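Long-range contacts in alpha-1,2-Mannosidase (Trichoderma reesei, PDB 1HCU), which probably hydrolyses terminal alpha-1,2-linked mannoses of high-mannose N-glycans, as a calcium-dependent glycosyl hydrolase of family 47: residues G272-I277 with E325-D330; L390-L395 with F454-K459; G428-S433 with D447-F452. All coordinates share one frame; numbering follows the deposited sequence.

Contact 1 of 3, residues G272-I277 with E325-D330; sequences GADSTI and EQKYID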
loop_
_atom_site.group_PDB
_atom_site.type_symbol
_atom_site.label_atom_id
_atom_site.label_comp_id
_atom_site.label_asym_id
_atom_site.label_seq_id
_atom_site.Cartn_x
_atom_site.Cartn_y
_atom_site.Cartn_z
ATOM N N GLY A 272 14.748 -12.091 -4.434
ATOM C CA GLY A 272 13.533 -11.723 -5.131
ATOM C C GLY A 272 13.840 -10.633 -6.145
ATOM O O GLY A 272 13.589 -10.807 -7.335
ATOM N N ALA A 273 14.409 -9.529 -5.665
ATOM C CA ALA A 273 14.749 -8.389 -6.507
ATOM C C ALA A 273 15.569 -8.759 -7.737
ATOM O O ALA A 273 15.232 -8.370 -8.863
ATOM C CB ALA A 273 15.504 -7.334 -5.687
ATOM N N ASP A 274 16.648 -9.497 -7.516
ATOM C CA ASP A 274 17.520 -9.911 -8.601
ATOM C C ASP A 274 16.786 -10.834 -9.565
ATOM O O ASP A 274 16.964 -10.741 -10.780
ATOM C CB ASP A 274 18.776 -10.589 -8.042
ATOM C CG ASP A 274 19.684 -9.616 -7.302
ATOM O OD1 ASP A 274 19.588 -8.397 -7.565
ATOM O OD2 ASP A 274 20.506 -10.060 -6.470
ATOM N N SER A 275 15.944 -11.709 -9.028
ATOM C CA SER A 275 15.187 -12.615 -9.878
ATOM C C SER A 275 14.104 -11.914 -10.704
ATOM O O SER A 275 13.865 -12.307 -11.839
ATOM C CB SER A 275 14.554 -13.743 -9.051
ATOM O OG SER A 275 15.523 -14.694 -8.679
ATOM N N THR A 276 13.443 -10.892 -10.165
ATOM C CA THR A 276 12.411 -10.240 -10.967
ATOM C C THR A 276 13.063 -9.369 -12.034
ATOM O O THR A 276 12.505 -9.163 -13.106
ATOM C CB THR A 276 11.423 -9.395 -10.112
ATOM O OG1 THR A 276 11.867 -8.038 -10.031
ATOM C CG2 THR A 276 11.302 -9.979 -8.727
ATOM N N ILE A 277 14.264 -8.883 -11.744
ATOM C CA ILE A 277 14.988 -8.062 -12.694
ATOM C C ILE A 277 15.476 -8.895 -13.873
ATOM O O ILE A 277 15.412 -8.451 -15.018
ATOM C CB ILE A 277 16.199 -7.371 -12.030
ATOM C CG1 ILE A 277 15.712 -6.271 -11.087
ATOM C CG2 ILE A 277 17.113 -6.765 -13.096
ATOM C CD1 ILE A 277 16.830 -5.521 -10.399
ATOM N N GLU A 325 22.949 0.294 -3.440
ATOM C CA GLU A 325 23.062 -0.387 -4.726
ATOM C C GLU A 325 22.330 0.368 -5.829
ATOM O O GLU A 325 21.107 0.309 -5.921
ATOM C CB GLU A 325 22.477 -1.800 -4.632
ATOM C CG GLU A 325 23.342 -2.796 -3.896
ATOM C CD GLU A 325 24.675 -3.015 -4.583
ATOM O OE1 GLU A 325 24.695 -3.141 -5.832
ATOM O OE2 GLU A 325 25.702 -3.070 -3.874
ATOM N N GLN A 326 23.085 1.056 -6.674
ATOM C CA GLN A 326 22.524 1.829 -7.783
ATOM C C GLN A 326 21.619 1.015 -8.703
ATOM O O GLN A 326 20.634 1.538 -9.228
ATOM C CB GLN A 326 23.653 2.431 -8.628
ATOM C CG GLN A 326 23.832 3.933 -8.486
ATOM C CD GLN A 326 22.577 4.723 -8.801
ATOM O OE1 GLN A 326 21.881 4.441 -9.762
ATOM N NE2 GLN A 326 22.300 5.728 -8.000
ATOM N N LYS A 327 21.971 -0.253 -8.907
ATOM C CA LYS A 327 21.204 -1.134 -9.774
ATOM C C LYS A 327 19.711 -1.144 -9.401
ATOM O O LYS A 327 18.851 -1.042 -10.278
ATOM C CB LYS A 327 21.759 -2.563 -9.704
ATOM C CG LYS A 327 21.568 -3.201 -8.335
ATOM C CD LYS A 327 21.986 -4.675 -8.262
ATOM C CE LYS A 327 23.495 -4.860 -8.095
ATOM N NZ LYS A 327 23.825 -6.267 -7.681
ATOM N N TYR A 328 19.414 -1.272 -8.107
ATOM C CA TYR A 328 18.029 -1.305 -7.643
ATOM C C TYR A 328 17.370 0.058 -7.835
ATOM O O TYR A 328 16.182 0.145 -8.152
ATOM C CB TYR A 328 17.966 -1.739 -6.170
ATOM C CG TYR A 328 18.520 -3.132 -5.937
ATOM C CD1 TYR A 328 19.336 -3.407 -4.839
ATOM C CD2 TYR A 328 18.269 -4.166 -6.846
ATOM C CE1 TYR A 328 19.900 -4.680 -4.654
ATOM C CE2 TYR A 328 18.822 -5.433 -6.674
ATOM C CZ TYR A 328 19.638 -5.683 -5.577
ATOM O OH TYR A 328 20.198 -6.935 -5.417
ATOM N N ILE A 329 18.142 1.121 -7.657
ATOM C CA ILE A 329 17.599 2.449 -7.856
ATOM C C ILE A 329 17.277 2.649 -9.342
ATOM O O ILE A 329 16.174 3.079 -9.686
ATOM C CB ILE A 329 18.584 3.542 -7.376
ATOM C CG1 ILE A 329 18.802 3.406 -5.856
ATOM C CG2 ILE A 329 18.043 4.919 -7.743
ATOM C CD1 ILE A 329 19.787 4.407 -5.261
ATOM N N ASP A 330 18.218 2.319 -10.225
ATOM C CA ASP A 330 17.985 2.462 -11.663
ATOM C C ASP A 330 16.759 1.681 -12.114
ATOM O O ASP A 330 15.934 2.188 -12.884
ATOM C CB ASP A 330 19.181 1.967 -12.486
ATOM C CG ASP A 330 20.431 2.783 -12.263
ATOM O OD1 ASP A 330 20.322 3.934 -11.788
ATOM O OD2 ASP A 330 21.525 2.268 -12.581
#
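Tyr328 meets Asp274, Ala273 and Ile277, and it has the most surface buried in this contact. Its hydroxyl donates a hydrogen bond to the Asp274 carboxylate, 2.7 Å from OH to OD1. The donor comes to the syn side of OD1 but lies 29° out of the carboxylate plane. The same oxygen sits at the edge of the ring, in its plane, 3.2 Å from CE2 of Tyr328. Carboxylate and ring are only 25° apart in tilt, although the two side chains cross at about a right angle. CG of Asp274 is anti to its carbonyl carbon (chi1 -68°), which swings the carboxylate toward the tyrosine hydroxyl.

The two segments belong to helices 263-280 and 326-344 of the (alpha/alpha)7 barrel of family 47. The short helix pieces approach to 11.5 Å between axes. The axes are well separated, and the tyrosine ring does much of the bridging. Helix 312-323 lies against the same region: its Phe316 touches Ala273 and Ile277, and Leu323 touches Tyr328. Trp269 meets the tyrosine ring edge-to-face.

Farther along the ring from the hydroxyl, apolar atoms flank it. CB of Ala273 lies 3.9 Å from CE2 of Tyr328, in an oblique position. Ile277 comes to the ring edge, with its CD1 4.1 Å from CD2 of Tyr328. Its chain is extended at chi2, which carries the terminal methyl toward the ring. One ring face is covered from within its own helix by CG of Lys327, above the ring centre. The lysine runs on toward the Asp274 side, where its NZ stays 4.7 Å from OD1 of Asp274. This lysine makes a long salt bridge to the N-cap residue Glu325, 3.7 Å between NZ and OE1.

Contact 2 of 3, residues L390-L395 with F454-K459; sequences LRPETL and FAEALK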
loop_
_atom_site.group_PDB
_atom_site.type_symbol
_atom_site.label_atom_id
_atom_site.label_comp_id
_atom_site.label_asym_id
_atom_site.label_seq_id
_atom_site.Cartn_x
_atom_site.Cartn_y
_atom_site.Cartn_z
ATOM N N LEU A 390 -9.115 5.321 -6.999
ATOM C CA LEU A 390 -8.298 6.196 -6.169
ATOM C C LEU A 390 -7.051 5.538 -5.563
ATOM O O LEU A 390 -6.612 5.929 -4.473
ATOM C CB LEU A 390 -9.190 6.796 -5.063
ATOM C CG LEU A 390 -10.496 7.468 -5.541
ATOM C CD1 LEU A 390 -11.321 7.989 -4.373
ATOM C CD2 LEU A 390 -10.139 8.634 -6.481
ATOM N N ARG A 391 -6.472 4.558 -6.260
ATOM C CA ARG A 391 -5.272 3.888 -5.748
ATOM C C ARG A 391 -4.091 4.845 -5.672
ATOM O O ARG A 391 -4.075 5.876 -6.338
ATOM C CB ARG A 391 -4.915 2.661 -6.592
ATOM C CG ARG A 391 -5.899 1.503 -6.376
ATOM C CD ARG A 391 -5.374 0.219 -6.967
ATOM N NE ARG A 391 -6.343 -0.877 -6.964
ATOM C CZ ARG A 391 -6.795 -1.512 -5.882
ATOM N NH1 ARG A 391 -6.382 -1.169 -4.664
ATOM N NH2 ARG A 391 -7.644 -2.522 -6.028
ATOM N N PRO A 392 -3.090 4.518 -4.850
ATOM C CA PRO A 392 -1.940 5.412 -4.724
ATOM C C PRO A 392 -0.586 4.902 -5.207
ATOM O O PRO A 392 0.382 5.665 -5.252
ATOM C CB PRO A 392 -1.909 5.660 -3.233
ATOM C CG PRO A 392 -2.144 4.236 -2.713
ATOM C CD PRO A 392 -3.198 3.645 -3.664
ATOM N N GLU A 393 -0.510 3.628 -5.562
ATOM C CA GLU A 393 0.758 3.038 -5.962
ATOM C C GLU A 393 1.664 3.829 -6.899
ATOM O O GLU A 393 2.875 3.843 -6.713
ATOM C CB GLU A 393 0.524 1.646 -6.546
ATOM C CG GLU A 393 -0.044 0.662 -5.540
ATOM C CD GLU A 393 -1.543 0.793 -5.380
ATOM O OE1 GLU A 393 -2.093 0.188 -4.441
ATOM O OE2 GLU A 393 -2.173 1.491 -6.193
ATOM N N THR A 394 1.094 4.479 -7.903
ATOM C CA THR A 394 1.897 5.233 -8.851
ATOM C C THR A 394 2.448 6.526 -8.243
ATOM O O THR A 394 3.634 6.852 -8.418
ATOM C CB THR A 394 1.075 5.502 -10.121
ATOM O OG1 THR A 394 0.796 4.248 -10.758
ATOM C CG2 THR A 394 1.831 6.394 -11.085
ATOM N N LEU A 395 1.590 7.243 -7.519
ATOM C CA LEU A 395 1.999 8.467 -6.847
ATOM C C LEU A 395 3.070 8.066 -5.840
ATOM O O LEU A 395 4.006 8.823 -5.564
ATOM C CB LEU A 395 0.811 9.098 -6.121
ATOM C CG LEU A 395 -0.252 9.718 -7.030
ATOM C CD1 LEU A 395 -1.546 9.841 -6.253
ATOM C CD2 LEU A 395 0.226 11.088 -7.546
ATOM N N PHE A 454 -7.454 8.819 1.634
ATOM C CA PHE A 454 -6.994 9.666 2.731
ATOM C C PHE A 454 -5.584 9.322 3.200
ATOM O O PHE A 454 -4.739 10.202 3.367
ATOM C CB PHE A 454 -7.911 9.537 3.956
ATOM C CG PHE A 454 -9.227 10.232 3.814
ATOM C CD1 PHE A 454 -10.403 9.500 3.680
ATOM C CD2 PHE A 454 -9.297 11.622 3.824
ATOM C CE1 PHE A 454 -11.627 10.139 3.559
ATOM C CE2 PHE A 454 -10.518 12.272 3.703
ATOM C CZ PHE A 454 -11.685 11.531 3.569
ATOM N N ALA A 455 -5.337 8.036 3.411
ATOM C CA ALA A 455 -4.051 7.586 3.921
ATOM C C ALA A 455 -2.876 7.560 2.961
ATOM O O ALA A 455 -1.747 7.857 3.352
ATOM C CB ALA A 455 -4.214 6.201 4.544
ATOM N N GLU A 456 -3.138 7.217 1.706
ATOM C CA GLU A 456 -2.055 7.068 0.744
ATOM C C GLU A 456 -1.939 8.043 -0.419
ATOM O O GLU A 456 -0.958 8.766 -0.537
ATOM C CB GLU A 456 -2.102 5.648 0.182
ATOM C CG GLU A 456 -2.105 4.550 1.230
ATOM C CD GLU A 456 -1.835 3.182 0.616
ATOM O OE1 GLU A 456 -2.780 2.368 0.506
ATOM O OE2 GLU A 456 -0.674 2.931 0.233
ATOM N N ALA A 457 -2.923 8.034 -1.306
ATOM C CA ALA A 457 -2.865 8.915 -2.453
ATOM C C ALA A 457 -2.591 10.362 -2.056
ATOM O O ALA A 457 -1.662 10.978 -2.570
ATOM C CB ALA A 457 -4.147 8.821 -3.251
ATOM N N LEU A 458 -3.378 10.899 -1.127
ATOM C CA LEU A 458 -3.200 12.293 -0.710
ATOM C C LEU A 458 -1.930 12.519 0.116
ATOM O O LEU A 458 -1.365 13.615 0.117
ATOM C CB LEU A 458 -4.445 12.773 0.054
ATOM C CG LEU A 458 -5.718 12.917 -0.805
ATOM C CD1 LEU A 458 -6.919 13.291 0.074
ATOM C CD2 LEU A 458 -5.500 13.997 -1.860
ATOM N N LYS A 459 -1.479 11.475 0.804
ATOM C CA LYS A 459 -0.274 11.539 1.623
ATOM C C LYS A 459 0.976 11.634 0.732
ATOM O O LYS A 459 1.786 12.538 0.890
ATOM C CB LYS A 459 -0.201 10.291 2.518
ATOM C CG LYS A 459 1.108 10.122 3.280
ATOM C CD LYS A 459 1.010 10.598 4.700
ATOM C CE LYS A 459 0.878 9.450 5.702
ATOM N NZ LYS A 459 -0.401 8.685 5.625
#
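Pro392 packs directly against the backbone of helix 451-465 at Glu456 and Ala457. This is the tight part of the contact. CB of Pro392 lies 3.2 Å from N of Ala457, and CG of Pro392 is equally close to CB of Glu456, at 3.2 Å. The CA atoms of Pro392 and Ala457 are only 4.3 Å apart. The small Ala457 side chain probably allows this approach, with its CB 3.9 Å from CB of Pro392. The helix makes a wider pi-type turn at 454-457, just where the proline sits.

Glu456 puts CG beside its backbone N (chi1 -53°) and then extends. Its carboxylate carbon CD passes 3.5 Å from CG of Pro392. These parts lie deep in the family 47 barrel: the Glu456 side chain is about 4 Å from the bound calcium ion at its nearest atom. Glu393, a predicted active-site residue, starts the next helix after Pro392. With an alanine in place of Glu456, the CB contact would remain, but CG of Pro392 would probably lose the carboxylate that passes it, and the calcium surroundings a negative charge.

Packing is looser toward Leu395, whose CD1 is 3.9 Å from O of Ala457. Leu395 also touches Ala417 and Ile421 of helix 408-425. The side chain of Arg391 sets off away from helix 451-465 and is partly exposed. Its NE forms a salt bridge with Glu353, a predicted proton donor.

Contact 3 of 3, residues G428-S433 with D447-F452; sequences GSAYSS and DDMESF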
loop_
_atom_site.group_PDB
_atom_site.type_symbol
_atom_site.label_atom_id
_atom_site.label_comp_id
_atom_site.label_asym_id
_atom_site.label_seq_id
_atom_site.Cartn_x
_atom_site.Cartn_y
_atom_site.Cartn_z
ATOM N N GLY A 428 -19.604 14.713 -6.795
ATOM C CA GLY A 428 -20.467 15.040 -5.670
ATOM C C GLY A 428 -19.806 15.904 -4.620
ATOM O O GLY A 428 -19.326 16.983 -4.932
ATOM N N SER A 429 -19.768 15.430 -3.380
ATOM C CA SER A 429 -19.174 16.191 -2.286
ATOM C C SER A 429 -17.643 16.139 -2.218
ATOM O O SER A 429 -17.028 16.978 -1.558
ATOM C CB SER A 429 -19.738 15.715 -0.943
ATOM O OG SER A 429 -21.153 15.666 -0.971
ATOM N N ALA A 430 -17.031 15.160 -2.884
ATOM C CA ALA A 430 -15.573 15.038 -2.861
ATOM C C ALA A 430 -14.986 14.374 -4.106
ATOM O O ALA A 430 -15.015 14.943 -5.196
ATOM C CB ALA A 430 -15.137 14.279 -1.609
ATOM N N TYR A 431 -14.441 13.172 -3.931
ATOM C CA TYR A 431 -13.838 12.426 -5.033
ATOM C C TYR A 431 -14.320 10.982 -5.009
ATOM O O TYR A 431 -14.653 10.436 -3.956
ATOM C CB TYR A 431 -12.301 12.483 -4.950
ATOM C CG TYR A 431 -11.746 13.894 -4.957
ATOM C CD1 TYR A 431 -11.676 14.641 -3.781
ATOM C CD2 TYR A 431 -11.365 14.511 -6.152
ATOM C CE1 TYR A 431 -11.247 15.970 -3.793
ATOM C CE2 TYR A 431 -10.936 15.843 -6.179
ATOM C CZ TYR A 431 -10.884 16.567 -4.995
ATOM O OH TYR A 431 -10.510 17.898 -5.014
ATOM N N SER A 432 -14.342 10.356 -6.171
ATOM C CA SER A 432 -14.836 8.999 -6.254
ATOM C C SER A 432 -14.143 8.157 -7.311
ATOM O O SER A 432 -13.472 8.675 -8.203
ATOM C CB SER A 432 -16.342 9.035 -6.547
ATOM O OG SER A 432 -16.840 7.755 -6.886
ATOM N N SER A 433 -14.320 6.848 -7.188
ATOM C CA SER A 433 -13.769 5.893 -8.133
ATOM C C SER A 433 -14.475 6.169 -9.450
ATOM O O SER A 433 -15.630 6.600 -9.461
ATOM C CB SER A 433 -14.091 4.464 -7.694
ATOM O OG SER A 433 -13.731 4.242 -6.345
ATOM N N ASP A 447 -19.390 6.105 -7.408
ATOM C CA ASP A 447 -19.860 6.519 -6.087
ATOM C C ASP A 447 -19.199 5.810 -4.902
ATOM O O ASP A 447 -19.845 5.074 -4.157
ATOM C CB ASP A 447 -21.382 6.352 -6.030
ATOM C CG ASP A 447 -22.004 7.022 -4.819
ATOM O OD1 ASP A 447 -21.522 8.105 -4.416
ATOM O OD2 ASP A 447 -22.987 6.469 -4.283
ATOM N N ASP A 448 -17.903 6.041 -4.724
ATOM C CA ASP A 448 -17.168 5.431 -3.622
ATOM C C ASP A 448 -15.834 6.135 -3.391
ATOM O O ASP A 448 -15.152 6.525 -4.331
ATOM C CB ASP A 448 -16.939 3.943 -3.892
ATOM C CG ASP A 448 -16.097 3.281 -2.814
ATOM O OD1 ASP A 448 -16.498 3.297 -1.629
ATOM O OD2 ASP A 448 -15.023 2.743 -3.157
ATOM N N MET A 449 -15.483 6.310 -2.123
ATOM C CA MET A 449 -14.243 6.971 -1.747
ATOM C C MET A 449 -13.545 6.121 -0.685
ATOM O O MET A 449 -13.797 6.260 0.511
ATOM C CB MET A 449 -14.549 8.380 -1.217
ATOM C CG MET A 449 -13.322 9.211 -0.872
ATOM S SD MET A 449 -13.662 11.014 -0.788
ATOM C CE MET A 449 -14.003 11.225 0.943
ATOM N N GLU A 450 -12.674 5.231 -1.145
ATOM C CA GLU A 450 -11.933 4.332 -0.270
ATOM C C GLU A 450 -11.066 5.081 0.735
ATOM O O GLU A 450 -10.574 6.176 0.453
ATOM C CB GLU A 450 -11.066 3.403 -1.112
ATOM C CG GLU A 450 -11.868 2.466 -1.987
ATOM C CD GLU A 450 -12.405 1.277 -1.225
ATOM O OE1 GLU A 450 -13.274 0.567 -1.773
ATOM O OE2 GLU A 450 -11.952 1.043 -0.081
ATOM N N SER A 451 -10.865 4.472 1.900
ATOM C CA SER A 451 -10.068 5.100 2.945
ATOM C C SER A 451 -8.613 5.373 2.537
ATOM O O SER A 451 -8.034 6.376 2.959
ATOM C CB SER A 451 -10.117 4.257 4.233
ATOM O OG SER A 451 -9.424 3.030 4.096
ATOM N N PHE A 452 -8.018 4.503 1.719
ATOM C CA PHE A 452 -6.632 4.735 1.309
ATOM C C PHE A 452 -6.466 6.031 0.493
ATOM O O PHE A 452 -5.351 6.480 0.233
ATOM C CB PHE A 452 -6.068 3.516 0.555
ATOM C CG PHE A 452 -6.941 3.016 -0.565
ATOM C CD1 PHE A 452 -7.163 3.797 -1.686
ATOM C CD2 PHE A 452 -7.507 1.742 -0.509
ATOM C CE1 PHE A 452 -7.931 3.327 -2.742
ATOM C CE2 PHE A 452 -8.281 1.260 -1.563
ATOM C CZ PHE A 452 -8.492 2.055 -2.686
HETATM O O HOH W 1 -12.291 4.721 -3.949
#
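Ser432 and Ser433 bond to Asp448 where the chain leaves a small beta hairpin, formed by strands 426-427 and 430-431. The partner segment 447-452 leads into helix 451-465.

N of Asp448 donates a hydrogen bond to OG of Ser432 at 3.0 Å, nearly straight at 166°. That hydroxyl donates in turn to O of Ser433 at 3.1 Å, in the carbonyl plane and on a lone pair. Ser432 places OG there by turning it anti to the backbone N (chi1 169°). In the other direction, N of Ser433 donates to O of Asp448 at 3.0 Å, more bent at 147°. Asp447 turns its side chain away and bonds to Ser44 and the backbone of Val43. A weaker kind of contact, CA-H...O, runs from CA of Ser432 to the Asp448 carbonyl, 3.1 Å from its O.

Apolar packing is carried by Met449. Its SD rests 3.7 Å from CB of Ala430. The methionine runs alongside the strand and bends at chi3, with CE near the same CB. Leu40 of strand 39-41 touches it too. As a separate close approach, SD of Met449 lies beside O of Tyr431, 3.4 Å away.

A water joins the two segments beyond the serines. It lies 2.8 Å from OG of Ser433 and accepts a hydrogen bond from N of Glu450, whose nitrogen is 2.9 Å away.

Overall arrangement
Along the chain, contact 1 closes before contacts 2 and 3 begin. Contact 3 falls between the two segments of contact 2. Contacts 2 and 3 share helix 451-465 and touch, with centres 12 Å apart. N of Ala457 and O of Phe452 probably form a hydrogen bond, and Phe454 packs on Met449. Contact 2 is centred about 8 Å from the molecule's centre, by the calcium ion and predicted catalytic residues. Contact 3 lies farther out, where segment 447-452 leads into that helix. Contact 1 joins helices 263-280 and 326-344 about 24 Å from contact 2 and 35 Å from contact 3, between centres. It lies across the chain's centre from contact 3, away from annotated sites.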